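Putative aldehyde dehydrogenase (Burkholderia cenocepacia, PDB 4YWE) probably oxidises aldehydes to carboxylic acids with NAD or NADP as electron acceptor. Local coordinates at residues A[95-100]-A[105-110]; A[158-163]-A[184-189]. All coordinates share one frame; numbering follows the deposited sequence.

Contact 1: A[95-100]-A[105-110]. With CA (calcium ion), chain K.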
ATOM      1  N   ILE A  95       4.025  31.181  25.815  1.00 22.76           N
ATOM      2  CA  ILE A  95       2.600  31.097  26.110  1.00 25.82           C
ATOM      3  C   ILE A  95       2.249  29.728  26.679  1.00 28.88           C
ATOM      4  O   ILE A  95       1.545  29.625  27.686  1.00 30.77           O
ATOM      5  CB  ILE A  95       1.759  31.396  24.856  1.00 27.56           C
ATOM      6  CG1 ILE A  95       1.953  32.849  24.420  1.00 31.91           C
ATOM      7  CG2 ILE A  95       0.288  31.119  25.120  1.00 26.00           C
ATOM      8  CD1 ILE A  95       1.220  33.205  23.144  1.00 31.90           C
ATOM      9  N   GLU A  96       2.748  28.680  26.032  1.00 24.14           N
ATOM     10  CA  GLU A  96       2.463  27.309  26.443  1.00 24.48           C
ATOM     11  C   GLU A  96       2.979  27.025  27.850  1.00 24.63           C
ATOM     12  O   GLU A  96       2.262  26.468  28.680  1.00 19.02           O
ATOM     13  CB  GLU A  96       3.074  26.317  25.452  1.00 24.94           C
ATOM     14  CG  GLU A  96       2.700  24.864  25.700  1.00 25.97           C
ATOM     15  CD  GLU A  96       1.360  24.491  25.095  1.00 27.31           C
ATOM     16  OE1 GLU A  96       0.359  25.186  25.373  1.00 28.07           O
ATOM     17  OE2 GLU A  96       1.307  23.500  24.336  1.00 26.93           O
ATOM     18  N   ALA A  97       4.223  27.416  28.110  1.00 23.31           N
ATOM     19  CA  ALA A  97       4.857  27.182  29.405  1.00 23.42           C
ATOM     20  C   ALA A  97       4.144  27.927  30.529  1.00 23.72           C
ATOM     21  O   ALA A  97       4.024  27.420  31.642  1.00 20.83           O
ATOM     22  CB  ALA A  97       6.319  27.588  29.356  1.00 21.86           C
ATOM     23  N   ARG A  98       3.675  29.132  30.229  1.00 26.23           N
ATOM     24  CA  ARG A  98       2.993  29.964  31.214  1.00 27.28           C
ATOM     25  C   ARG A  98       1.616  29.400  31.551  1.00 26.96           C
ATOM     26  O   ARG A  98       1.119  29.562  32.667  1.00 27.95           O
ATOM     27  CB  ARG A  98       2.865  31.398  30.692  1.00 29.24           C
ATOM     28  CG  ARG A  98       2.307  32.395  31.692  1.00 33.60           C
ATOM     29  CD  ARG A  98       2.262  33.791  31.086  1.00 37.03           C
ATOM     30  NE  ARG A  98       1.826  34.799  32.047  1.00 39.72           N
ATOM     31  CZ  ARG A  98       1.579  36.067  31.735  1.00 40.81           C
ATOM     32  NH1 ARG A  98       1.721  36.484  30.485  1.00 38.74           N
ATOM     33  NH2 ARG A  98       1.186  36.917  32.674  1.00 41.75           N
ATOM     34  N   ASP A  99       1.014  28.727  30.578  1.00 24.13           N
ATOM     35  CA  ASP A  99      -0.362  28.261  30.690  1.00 24.43           C
ATOM     36  C   ASP A  99      -0.441  26.829  31.224  1.00 24.63           C
ATOM     37  O   ASP A  99      -1.346  26.493  31.987  1.00 25.88           O
ATOM     38  CB  ASP A  99      -1.052  28.361  29.325  1.00 25.11           C
ATOM     39  CG  ASP A  99      -2.562  28.290  29.423  1.00 30.51           C
ATOM     40  OD1 ASP A  99      -3.094  28.361  30.550  1.00 30.24           O
ATOM     41  OD2 ASP A  99      -3.219  28.182  28.366  1.00 32.13           O
ATOM     42  N   THR A 100       0.510  25.992  30.824  1.00 23.31           N
ATOM     43  CA  THR A 100       0.512  24.589  31.227  1.00 21.01           C
ATOM     44  C   THR A 100       1.405  24.346  32.436  1.00 23.08           C
ATOM     45  O   THR A 100       1.151  23.440  33.231  1.00 26.88           O
ATOM     46  CB  THR A 100       0.979  23.674  30.084  1.00 18.88           C
ATOM     47  OG1 THR A 100       2.376  23.885  29.848  1.00 22.27           O
ATOM     48  CG2 THR A 100       0.198  23.965  28.814  1.00 19.02           C
ATOM     49  N   LYS A 105      12.215  24.477  28.255  1.00 28.53           N
ATOM     50  CA  LYS A 105      12.860  23.518  27.365  1.00 26.25           C
ATOM     51  C   LYS A 105      11.835  22.568  26.748  1.00 22.63           C
ATOM     52  O   LYS A 105      11.916  22.233  25.566  1.00 18.84           O
ATOM     53  CB  LYS A 105      13.933  22.728  28.120  1.00 31.02           C
ATOM     54  CG  LYS A 105      14.742  21.783  27.250  1.00 39.23           C
ATOM     55  CD  LYS A 105      15.805  21.061  28.063  1.00 45.19           C
ATOM     56  CE  LYS A 105      16.645  20.145  27.187  1.00 47.54           C
ATOM     57  NZ  LYS A 105      17.688  19.428  27.970  1.00 48.35           N
ATOM     58  N   GLN A 106      10.867  22.145  27.555  1.00 20.61           N
ATOM     59  CA  GLN A 106       9.812  21.250  27.087  1.00 23.75           C
ATOM     60  C   GLN A 106       8.786  21.999  26.241  1.00 24.41           C
ATOM     61  O   GLN A 106       8.289  21.477  25.241  1.00 17.19           O
ATOM     62  CB  GLN A 106       9.124  20.569  28.274  1.00 17.97           C
ATOM     63  CG  GLN A 106      10.055  19.714  29.121  1.00 18.25           C
ATOM     64  CD  GLN A 106       9.359  19.092  30.319  1.00 24.77           C
ATOM     65  OE1 GLN A 106       8.158  18.822  30.284  1.00 24.03           O
ATOM     66  NE2 GLN A 106      10.111  18.863  31.387  1.00 18.75           N
ATOM     67  N   ALA A 107       8.475  23.225  26.647  1.00 25.67           N
ATOM     68  CA  ALA A 107       7.524  24.059  25.921  1.00 21.88           C
ATOM     69  C   ALA A 107       8.042  24.394  24.528  1.00 19.75           C
ATOM     70  O   ALA A 107       7.266  24.534  23.584  1.00 19.61           O
ATOM     71  CB  ALA A 107       7.238  25.331  26.697  1.00 26.17           C
ATOM     72  N   ARG A 108       9.359  24.524  24.405  1.00 22.10           N
ATOM     73  CA  ARG A 108       9.987  24.789  23.118  1.00 21.69           C
ATOM     74  C   ARG A 108       9.936  23.547  22.233  1.00 22.21           C
ATOM     75  O   ARG A 108       9.722  23.642  21.022  1.00 18.42           O
ATOM     76  CB  ARG A 108      11.436  25.249  23.309  1.00 23.24           C
ATOM     77  CG  ARG A 108      12.187  25.490  22.010  1.00 28.68           C
ATOM     78  CD  ARG A 108      13.583  26.048  22.254  1.00 32.56           C
ATOM     79  NE  ARG A 108      13.551  27.420  22.755  1.00 34.25           N
ATOM     80  CZ  ARG A 108      13.732  27.756  24.028  1.00 35.32           C
ATOM     81  NH1 ARG A 108      13.962  26.819  24.937  1.00 39.70           N
ATOM     82  NH2 ARG A 108      13.686  29.031  24.391  1.00 32.89           N
ATOM     83  N   ALA A 109      10.129  22.384  22.848  1.00 19.32           N
ATOM     84  CA  ALA A 109      10.096  21.119  22.126  1.00 18.23           C
ATOM     85  C   ALA A 109       8.698  20.846  21.577  1.00 22.03           C
ATOM     86  O   ALA A 109       8.546  20.298  20.483  1.00 20.72           O
ATOM     87  CB  ALA A 109      10.545  19.980  23.029  1.00 16.89           C
ATOM     88  N   ASP A 110       7.683  21.235  22.343  1.00 17.89           N
ATOM     89  CA  ASP A 110       6.294  21.071  21.928  1.00 20.49           C
ATOM     90  C   ASP A 110       5.994  21.880  20.670  1.00 22.42           C
ATOM     91  O   ASP A 110       5.327  21.396  19.755  1.00 20.13           O
ATOM     92  CB  ASP A 110       5.343  21.483  23.053  1.00 19.08           C
ATOM     93  CG  ASP A 110       5.216  20.421  24.126  1.00 21.69           C
ATOM     94  OD1 ASP A 110       5.963  19.422  24.073  1.00 20.21           O
ATOM     95  OD2 ASP A 110       4.368  20.591  25.028  1.00 23.86           O
TER
HETATM   96 CA    CA K 503      -3.420  27.552  32.852  1.00 57.24          CA
HETATM   97  O   HOH W   1       2.175  21.156  23.945  1.00 10.80           O
HETATM   98  O   HOH W   2      -3.272  26.055  34.758  1.00 18.13           O
HETATM   99  O   HOH W   3      -5.861  27.931  33.463  1.00 25.34           O
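The carboxylates of E96 and D110 face each other inside the protein, with E96 OE2 and D110 OD2 4.3 Å apart, and a single water turns this pairing of like charges into a bridge. That water donates to both oxygens, at 2.5 Å from E96 OE2 and again from D110 OD2. Further donors probably ease the repulsion: E96 is also hydrogen-bonded to S189 OG and M161 N, while D110 forms a salt bridge with K102. Beside the acids, the contact is apolar and close. A97 CB meets A107 CB methyl to methyl at 3.6 Å, and these small residues let the two helix segments pass with their axes 8.8 Å apart at an angle of 122°. The first helix closes at T100, whose OG1 reaches back to E96 O at 2.8 Å from above the carbonyl plane; T100 N shares that acceptor. One residue earlier, D99 chelates calcium through O and OD1, each 2.5 Å from the metal. With CG anti to the backbone N (chi1 -163°), the carboxylate lies beside its own carbonyl and both can grip one ion. V32 O, D185 O and two waters complete the shell, a helix-end site resembling the intrasubunit cation site of many aldehyde dehydrogenases, here set beside the corner where a short connection leads from helix 89-100 into helix 104-124.

Contact 2: A[158-163]-A[184-189]. With CA (calcium ion), chain K.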
ATOM      1  N   ASN A 158      -2.532  19.042  28.774  1.00 13.51           N
ATOM      2  CA  ASN A 158      -1.167  18.595  29.041  1.00 13.51           C
ATOM      3  C   ASN A 158      -0.225  18.826  27.860  1.00 16.39           C
ATOM      4  O   ASN A 158       0.945  19.151  28.052  1.00 16.13           O
ATOM      5  CB  ASN A 158      -1.158  17.118  29.448  1.00 15.11           C
ATOM      6  CG  ASN A 158      -1.760  16.212  28.394  1.00 19.21           C
ATOM      7  OD1 ASN A 158      -2.563  16.646  27.567  1.00 18.91           O
ATOM      8  ND2 ASN A 158      -1.375  14.941  28.420  1.00 12.20           N
ATOM      9  N   TYR A 159      -0.732  18.653  26.645  1.00 19.58           N
ATOM     10  CA  TYR A 159       0.030  18.999  25.446  1.00 16.08           C
ATOM     11  C   TYR A 159      -0.867  19.691  24.426  1.00 14.01           C
ATOM     12  O   TYR A 159      -1.215  19.095  23.408  1.00 16.59           O
ATOM     13  CB  TYR A 159       0.664  17.754  24.815  1.00 17.06           C
ATOM     14  CG  TYR A 159       1.702  17.066  25.673  1.00 15.99           C
ATOM     15  CD1 TYR A 159       3.034  17.458  25.639  1.00 15.88           C
ATOM     16  CD2 TYR A 159       1.350  16.013  26.508  1.00 16.81           C
ATOM     17  CE1 TYR A 159       3.986  16.825  26.420  1.00 18.36           C
ATOM     18  CE2 TYR A 159       2.294  15.375  27.290  1.00 18.34           C
ATOM     19  CZ  TYR A 159       3.609  15.784  27.244  1.00 19.54           C
ATOM     20  OH  TYR A 159       4.546  15.148  28.025  1.00 18.53           O
ATOM     21  N   PRO A 160      -1.250  20.950  24.698  1.00 14.83           N
ATOM     22  CA  PRO A 160      -2.147  21.701  23.812  1.00 17.34           C
ATOM     23  C   PRO A 160      -1.671  21.755  22.363  1.00 21.29           C
ATOM     24  O   PRO A 160      -2.426  21.383  21.469  1.00 22.70           O
ATOM     25  CB  PRO A 160      -2.155  23.100  24.433  1.00 16.90           C
ATOM     26  CG  PRO A 160      -1.887  22.860  25.876  1.00 14.94           C
ATOM     27  CD  PRO A 160      -0.903  21.724  25.905  1.00 14.11           C
ATOM     28  N   MET A 161      -0.437  22.197  22.137  1.00 18.41           N
ATOM     29  CA  MET A 161       0.085  22.338  20.781  1.00 17.89           C
ATOM     30  C   MET A 161       0.330  20.997  20.094  1.00 16.62           C
ATOM     31  O   MET A 161      -0.034  20.816  18.933  1.00 18.92           O
ATOM     32  CB  MET A 161       1.383  23.146  20.788  1.00 16.89           C
ATOM     33  CG  MET A 161       1.189  24.645  20.913  1.00 19.71           C
ATOM     34  SD  MET A 161       2.737  25.546  20.699  1.00 25.79           S
ATOM     35  CE  MET A 161       3.704  24.883  22.055  1.00 22.89           C
ATOM     36  N   GLN A 162       0.955  20.063  20.803  1.00 17.44           N
ATOM     37  CA  GLN A 162       1.326  18.782  20.207  1.00 17.95           C
ATOM     38  C   GLN A 162       0.107  17.983  19.758  1.00 19.22           C
ATOM     39  O   GLN A 162       0.085  17.432  18.659  1.00 11.83           O
ATOM     40  CB  GLN A 162       2.153  17.950  21.188  1.00 14.68           C
ATOM     41  CG  GLN A 162       3.579  18.433  21.371  1.00 12.98           C
ATOM     42  CD  GLN A 162       4.574  17.288  21.355  1.00 19.49           C
ATOM     43  OE1 GLN A 162       4.475  16.381  20.528  1.00 22.78           O
ATOM     44  NE2 GLN A 162       5.530  17.319  22.274  1.00 13.18           N
ATOM     45  N   ILE A 163      -0.906  17.932  20.614  1.00 15.89           N
ATOM     46  CA  ILE A 163      -2.109  17.164  20.327  1.00 17.68           C
ATOM     47  C   ILE A 163      -2.966  17.888  19.288  1.00 15.71           C
ATOM     48  O   ILE A 163      -3.608  17.250  18.451  1.00 15.67           O
ATOM     49  CB  ILE A 163      -2.883  16.880  21.624  1.00 19.62           C
ATOM     50  CG1 ILE A 163      -2.005  16.044  22.558  1.00 16.67           C
ATOM     51  CG2 ILE A 163      -4.188  16.154  21.334  1.00 22.69           C
ATOM     52  CD1 ILE A 163      -2.508  15.955  23.969  1.00 14.06           C
ATOM     53  N   GLU A 184      -9.953  23.916  29.130  1.00 19.16           N
ATOM     54  CA  GLU A 184     -10.147  25.150  29.882  1.00 20.36           C
ATOM     55  C   GLU A 184      -8.963  25.460  30.795  1.00 21.37           C
ATOM     56  O   GLU A 184      -8.774  26.603  31.211  1.00 22.19           O
ATOM     57  CB  GLU A 184     -11.434  25.075  30.710  1.00 21.74           C
ATOM     58  CG  GLU A 184     -11.527  23.869  31.637  1.00 25.03           C
ATOM     59  CD  GLU A 184     -12.154  22.655  30.968  1.00 30.54           C
ATOM     60  OE1 GLU A 184     -11.804  22.361  29.805  1.00 35.39           O
ATOM     61  OE2 GLU A 184     -13.003  21.997  31.605  1.00 30.79           O
ATOM     62  N   ASP A 185      -8.166  24.442  31.101  1.00 19.82           N
ATOM     63  CA  ASP A 185      -7.025  24.618  31.992  1.00 22.04           C
ATOM     64  C   ASP A 185      -5.790  25.120  31.247  1.00 21.39           C
ATOM     65  O   ASP A 185      -4.883  25.680  31.857  1.00 19.93           O
ATOM     66  CB  ASP A 185      -6.715  23.307  32.718  1.00 26.17           C
ATOM     67  CG  ASP A 185      -7.705  23.013  33.832  1.00 26.08           C
ATOM     68  OD1 ASP A 185      -7.863  23.872  34.725  1.00 22.69           O
ATOM     69  OD2 ASP A 185      -8.331  21.934  33.807  1.00 28.68           O
ATOM     70  N   ALA A 186      -5.765  24.918  29.931  1.00 16.46           N
ATOM     71  CA  ALA A 186      -4.675  25.413  29.089  1.00 17.18           C
ATOM     72  C   ALA A 186      -5.050  25.351  27.611  1.00 19.55           C
ATOM     73  O   ALA A 186      -5.214  24.265  27.053  1.00 20.27           O
ATOM     74  CB  ALA A 186      -3.395  24.622  29.343  1.00 16.16           C
ATOM     75  N   CYS A 187      -5.177  26.513  26.976  1.00 26.56           N
ATOM     76  CA  CYS A 187      -5.553  26.558  25.566  1.00 21.72           C
ATOM     77  C   CYS A 187      -5.120  27.841  24.861  1.00 18.78           C
ATOM     78  O   CYS A 187      -5.488  28.071  23.708  1.00 23.68           O
ATOM     79  CB  CYS A 187      -7.067  26.389  25.419  1.00 19.56           C
ATOM     80  SG  CYS A 187      -8.061  27.686  26.192  1.00 22.54           S
ATOM     81  N   LEU A 188      -4.338  28.672  25.542  1.00 18.91           N
ATOM     82  CA  LEU A 188      -3.937  29.958  24.976  1.00 19.03           C
ATOM     83  C   LEU A 188      -2.999  29.797  23.781  1.00 18.16           C
ATOM     84  O   LEU A 188      -3.009  30.619  22.865  1.00 19.72           O
ATOM     85  CB  LEU A 188      -3.273  30.831  26.042  1.00 23.32           C
ATOM     86  CG  LEU A 188      -4.219  31.504  27.039  1.00 23.96           C
ATOM     87  CD1 LEU A 188      -3.463  32.502  27.906  1.00 21.71           C
ATOM     88  CD2 LEU A 188      -5.369  32.182  26.311  1.00 24.74           C
ATOM     89  N   SER A 189      -2.195  28.739  23.789  1.00 17.41           N
ATOM     90  CA  SER A 189      -1.269  28.490  22.692  1.00 21.08           C
ATOM     91  C   SER A 189      -2.027  28.171  21.408  1.00 18.20           C
ATOM     92  O   SER A 189      -1.672  28.653  20.333  1.00 19.55           O
ATOM     93  CB  SER A 189      -0.312  27.348  23.040  1.00 21.13           C
ATOM     94  OG  SER A 189      -1.009  26.122  23.178  1.00 25.25           O
TER
HETATM   95 CA    CA K 503      -3.420  27.552  32.852  1.00 57.24          CA
HETATM   96  O   HOH W   2      -3.272  26.055  34.758  1.00 18.13           O
HETATM   97  O   HOH W   3      -5.861  27.931  33.463  1.00 25.34           O
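S189 and P160 lose the most surface to each other's segments, and they meet where two helices begin. The hydroxyl of S189 lies against two methylenes at once: S189 OG is 3.5 Å from P160 CB and equally 3.5 Å from M161 CG. It sits between its backbone N and carbonyl carbon (chi1 65°), which turns it toward the start of the other helix. There the hydroxyl is hydrogen-bonded to E96 of helix 89-100, so a buried polar atom is satisfied even though its neighbours across this contact are aliphatic. S189 CB adds a second touch on the methionine, 3.8 Å from M161 CG. M161 carries its CG beside the backbone N, and the bend at chi3 (-61°) folds the thioether end over among side chains of helices 89-100 and 104-124. Both segments belong to the βαβ part of the aldehyde dehydrogenase fold: helix 160-174 links strand 139-155 to strand 177-182, which run parallel in one sheet, and helix 188-200 follows the second strand. N158, Y159 and P160 come from the Asn-Tyr-Pro sequence familiar in this family, with Y159 as the N-cap. The next ring carbon of the proline, CG, rests on the segment leading into helix 188-200. P160 CG lies 3.8 Å from the carbonyl oxygen A186 O and makes a looser apolar touch with A186 CB at 4.2 Å. Immediately before that alanine, D185 binds calcium through its main-chain oxygen, D185 O, at 2.6 Å, while C187 occupies the N-cap of the helix that follows.

How the contacts relate
Contacts 1 and 2 lie in series along the chain, yet their centres are 9 Å apart and they share one calcium ion and two of its waters. Helix 89-100 joins them through two acids. E96 reaches both helix starts of contact 2, through OE2 to M161 N and through OE1 to S189 OG (2.8 Å), while D99 OD2 accepts from the amides of C187 and L188 at the start of helix 188-200; these two amides would probably stabilise the negative charge of D99. D99 OD2 also packs 3.2 Å from A186 CA, and D110 OD1 reaches Q162 NE2 at 2.8 Å. The predicted active-site residue, E256, belongs to neither contact.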